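Local structure of VirX1 (Cyanophage Syn10, 6QGM) at residues B[13-25]-B[174-188]. The protein probably acts as a flavin-dependent halogenase of a marine virus, iodinating diverse substrates. Residues are numbered along the deposited sequence; the frame is centred on the assembly and turned at random.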
# COMPACT_ATOMS: atom_id res chain seq x y z
N GLY B 13 10.00 3.58 -38.99
CA GLY B 13 9.85 2.12 -38.83
C GLY B 13 8.41 1.79 -38.52
O GLY B 13 7.53 2.63 -38.86
N SER B 14 8.17 0.68 -37.83
CA SER B 14 6.87 0.42 -37.15
C SER B 14 6.52 1.62 -36.27
O SER B 14 5.47 2.22 -36.51
CB SER B 14 6.88 -0.87 -36.34
OG SER B 14 8.15 -1.10 -35.74
N SER B 15 7.39 1.99 -35.33
CA SER B 15 7.17 3.06 -34.32
C SER B 15 6.73 4.35 -35.00
O SER B 15 5.75 4.96 -34.54
CB SER B 15 8.39 3.26 -33.46
OG SER B 15 8.43 2.30 -32.40
N GLY B 16 7.42 4.77 -36.05
CA GLY B 16 7.14 6.03 -36.75
C GLY B 16 5.74 6.02 -37.32
O GLY B 16 4.97 6.96 -37.05
N TRP B 17 5.41 4.98 -38.09
CA TRP B 17 4.14 4.89 -38.84
C TRP B 17 2.99 4.49 -37.92
O TRP B 17 1.86 4.93 -38.17
CB TRP B 17 4.31 3.93 -40.01
CG TRP B 17 5.19 4.53 -41.06
CD1 TRP B 17 6.40 4.08 -41.48
CD2 TRP B 17 4.92 5.73 -41.79
NE1 TRP B 17 6.89 4.91 -42.45
CE2 TRP B 17 6.01 5.94 -42.65
CE3 TRP B 17 3.86 6.65 -41.80
CZ2 TRP B 17 6.07 7.04 -43.51
CZ3 TRP B 17 3.92 7.73 -42.65
CH2 TRP B 17 5.01 7.92 -43.49
N MET B 18 3.26 3.71 -36.88
CA MET B 18 2.27 3.38 -35.82
C MET B 18 1.82 4.69 -35.16
O MET B 18 0.61 4.87 -35.00
CB MET B 18 2.85 2.40 -34.80
CG MET B 18 2.86 0.99 -35.30
SD MET B 18 3.67 -0.17 -34.16
CE MET B 18 2.51 -0.17 -32.80
N THR B 19 2.77 5.58 -34.87
CA THR B 19 2.52 6.92 -34.26
C THR B 19 1.76 7.80 -35.28
O THR B 19 0.71 8.36 -34.91
CB THR B 19 3.83 7.56 -33.78
OG1 THR B 19 4.50 6.62 -32.94
CG2 THR B 19 3.62 8.84 -33.02
N ALA B 20 2.26 7.90 -36.51
CA ALA B 20 1.64 8.72 -37.58
C ALA B 20 0.18 8.28 -37.80
O ALA B 20 -0.69 9.16 -37.82
CB ALA B 20 2.45 8.63 -38.85
N ALA B 21 -0.07 6.98 -37.96
CA ALA B 21 -1.40 6.39 -38.23
C ALA B 21 -2.36 6.72 -37.07
O ALA B 21 -3.42 7.32 -37.34
CB ALA B 21 -1.29 4.90 -38.42
N ALA B 22 -1.99 6.36 -35.84
CA ALA B 22 -2.77 6.59 -34.60
C ALA B 22 -3.14 8.07 -34.48
O ALA B 22 -4.34 8.37 -34.35
CB ALA B 22 -1.99 6.14 -33.39
N LEU B 23 -2.16 8.97 -34.53
CA LEU B 23 -2.36 10.43 -34.39
C LEU B 23 -3.27 10.93 -35.53
O LEU B 23 -4.21 11.69 -35.23
CB LEU B 23 -1.00 11.14 -34.39
CG LEU B 23 -0.19 10.98 -33.09
CD1 LEU B 23 1.09 11.81 -33.13
CD2 LEU B 23 -1.00 11.35 -31.86
N SER B 24 -3.01 10.51 -36.78
CA SER B 24 -3.76 10.99 -37.97
C SER B 24 -5.25 10.61 -37.86
O SER B 24 -6.11 11.41 -38.29
CB SER B 24 -3.15 10.47 -39.26
OG SER B 24 -3.47 9.10 -39.46
N LYS B 25 -5.55 9.44 -37.27
CA LYS B 25 -6.92 8.87 -37.19
C LYS B 25 -7.61 9.33 -35.89
O LYS B 25 -8.75 9.80 -36.00
CB LYS B 25 -6.86 7.34 -37.28
CG LYS B 25 -8.20 6.64 -37.16
CD LYS B 25 -8.34 5.39 -37.99
CE LYS B 25 -9.70 4.74 -37.85
NZ LYS B 25 -10.00 4.38 -36.44
N GLN B 174 4.68 0.01 -43.25
CA GLN B 174 4.39 0.32 -44.67
C GLN B 174 2.88 0.24 -44.91
O GLN B 174 2.38 1.04 -45.71
CB GLN B 174 5.17 -0.61 -45.61
CG GLN B 174 6.66 -0.29 -45.65
CD GLN B 174 6.89 1.15 -46.03
OE1 GLN B 174 7.13 2.00 -45.17
NE2 GLN B 174 6.79 1.46 -47.31
N TYR B 175 2.18 -0.66 -44.23
CA TYR B 175 0.71 -0.81 -44.38
C TYR B 175 0.03 0.42 -43.78
O TYR B 175 -0.77 1.08 -44.50
CB TYR B 175 0.23 -2.11 -43.75
CG TYR B 175 -1.23 -2.40 -43.99
CD1 TYR B 175 -1.67 -2.99 -45.16
CD2 TYR B 175 -2.18 -2.06 -43.03
CE1 TYR B 175 -3.02 -3.22 -45.38
CE2 TYR B 175 -3.52 -2.31 -43.23
CZ TYR B 175 -3.94 -2.90 -44.40
OH TYR B 175 -5.27 -3.15 -44.59
N LEU B 176 0.35 0.73 -42.52
CA LEU B 176 -0.23 1.89 -41.79
C LEU B 176 0.01 3.17 -42.59
O LEU B 176 -0.88 4.01 -42.65
CB LEU B 176 0.42 1.95 -40.40
CG LEU B 176 0.05 0.81 -39.45
CD1 LEU B 176 0.61 1.07 -38.06
CD2 LEU B 176 -1.46 0.64 -39.38
N LYS B 177 1.18 3.28 -43.22
CA LYS B 177 1.60 4.41 -44.08
C LYS B 177 0.61 4.59 -45.24
O LYS B 177 0.01 5.68 -45.35
CB LYS B 177 3.02 4.17 -44.61
CG LYS B 177 3.59 5.27 -45.49
CD LYS B 177 4.99 4.97 -45.96
CE LYS B 177 5.05 4.51 -47.39
NZ LYS B 177 6.36 4.83 -47.98
N GLU B 178 0.44 3.55 -46.06
CA GLU B 178 -0.31 3.62 -47.34
C GLU B 178 -1.82 3.71 -47.08
O GLU B 178 -2.50 4.45 -47.82
CB GLU B 178 0.03 2.48 -48.29
CG GLU B 178 0.32 1.09 -47.73
CD GLU B 178 1.03 0.20 -48.73
OE1 GLU B 178 0.47 0.01 -49.84
OE2 GLU B 178 2.17 -0.30 -48.40
N LYS B 179 -2.32 3.02 -46.04
CA LYS B 179 -3.77 2.81 -45.80
C LYS B 179 -4.36 3.85 -44.84
O LYS B 179 -5.53 4.20 -45.03
CB LYS B 179 -4.05 1.42 -45.24
CG LYS B 179 -3.61 0.26 -46.11
CD LYS B 179 -4.08 0.23 -47.54
CE LYS B 179 -3.10 -0.51 -48.43
NZ LYS B 179 -3.69 -0.88 -49.74
N ILE B 180 -3.61 4.31 -43.84
CA ILE B 180 -4.13 5.20 -42.76
C ILE B 180 -3.41 6.56 -42.81
O ILE B 180 -4.12 7.58 -42.99
CB ILE B 180 -4.06 4.53 -41.38
CG1 ILE B 180 -4.79 3.18 -41.39
CG2 ILE B 180 -4.59 5.46 -40.29
CD1 ILE B 180 -4.86 2.48 -40.05
N ALA B 181 -2.09 6.59 -42.64
CA ALA B 181 -1.32 7.83 -42.38
C ALA B 181 -1.41 8.78 -43.58
O ALA B 181 -1.91 9.91 -43.42
CB ALA B 181 0.11 7.50 -42.00
N LEU B 182 -0.92 8.36 -44.75
CA LEU B 182 -0.84 9.25 -45.93
C LEU B 182 -2.24 9.70 -46.33
O LEU B 182 -2.48 10.89 -46.47
CB LEU B 182 -0.11 8.53 -47.08
CG LEU B 182 1.36 8.23 -46.84
CD1 LEU B 182 2.02 7.74 -48.12
CD2 LEU B 182 2.08 9.46 -46.30
N PRO B 183 -3.22 8.79 -46.52
CA PRO B 183 -4.59 9.21 -46.82
C PRO B 183 -5.13 10.27 -45.87
O PRO B 183 -5.80 11.17 -46.34
CB PRO B 183 -5.39 7.90 -46.71
CG PRO B 183 -4.38 6.82 -47.06
CD PRO B 183 -3.08 7.32 -46.48
N ASN B 184 -4.81 10.19 -44.57
CA ASN B 184 -5.25 11.16 -43.52
C ASN B 184 -4.35 12.41 -43.51
O ASN B 184 -4.50 13.23 -42.60
CB ASN B 184 -5.27 10.52 -42.13
CG ASN B 184 -6.35 9.48 -41.98
OD1 ASN B 184 -7.31 9.46 -42.75
ND2 ASN B 184 -6.20 8.61 -40.98
N GLY B 185 -3.47 12.58 -44.50
CA GLY B 185 -2.75 13.83 -44.76
C GLY B 185 -1.46 13.95 -43.97
O GLY B 185 -0.94 15.08 -43.87
N VAL B 186 -0.93 12.85 -43.43
CA VAL B 186 0.43 12.87 -42.83
C VAL B 186 1.40 13.25 -43.95
O VAL B 186 1.37 12.59 -45.00
CB VAL B 186 0.83 11.54 -42.16
CG1 VAL B 186 2.26 11.57 -41.63
CG2 VAL B 186 -0.11 11.18 -41.03
N LYS B 187 2.19 14.30 -43.72
CA LYS B 187 3.20 14.83 -44.68
C LYS B 187 4.49 14.02 -44.55
O LYS B 187 5.14 14.11 -43.51
CB LYS B 187 3.44 16.31 -44.39
CG LYS B 187 3.85 17.13 -45.60
CD LYS B 187 4.01 18.57 -45.18
CE LYS B 187 5.20 18.77 -44.25
NZ LYS B 187 4.87 19.46 -42.98
N HIS B 188 4.80 13.23 -45.57
CA HIS B 188 6.03 12.40 -45.67
C HIS B 188 7.18 13.29 -46.12
O HIS B 188 7.07 13.83 -47.21
CB HIS B 188 5.79 11.25 -46.65
CG HIS B 188 6.78 10.16 -46.56
ND1 HIS B 188 7.02 9.31 -47.61
CD2 HIS B 188 7.62 9.79 -45.57
CE1 HIS B 188 7.95 8.44 -47.27
NE2 HIS B 188 8.33 8.71 -46.02
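Ser24 OG accepts a nearly straight hydrogen bond from Asn184 ND2, 3.2 Å long, and itself donates to Ala21 O. The oxygen lies in the plane of the Asn184 amide. With chi1 at 76°, OG sits between its own backbone N and carbonyl carbon, where it can bend back to Ala21 O, which also accepts from Lys25 N. Beside this polar pair, Val186 CG2 packs on Ser24 CB.

Trp17 fills the other end of the contact. The aliphatic chain of Lys177 lies over one face of its indole, with CG 3.5 Å from the centroid of the six-membered ring in a CH-pi contact. CG of Lys177 is anti to the backbone N (chi1 -179°), and this carries the chain across the ring. The indole edge meets the face of His188 in an edge-to-face pair, planes 66° apart. Glu36 accepts a hydrogen bond from Trp17 NE1 and a weak one from His188 NE2.

Between these ends, small residues let the helices come close, with axes 8.4 Å apart and nearly parallel. Ala21 CB meets Ile180 CG2 at 3.8 Å, and Ala20 CB touches Ala181 CB. A Schellman motif with Gly185 at C-prime, closed by Val186 N to Ala181 O and Gly185 N to Leu182 O, leads the chain into strand 187-198. Helix 14-26 follows strand 6-10 and a glycine-rich turn, consistent with the dinucleotide-binding Rossmann-type fold of flavin-dependent tryptophan halogenases.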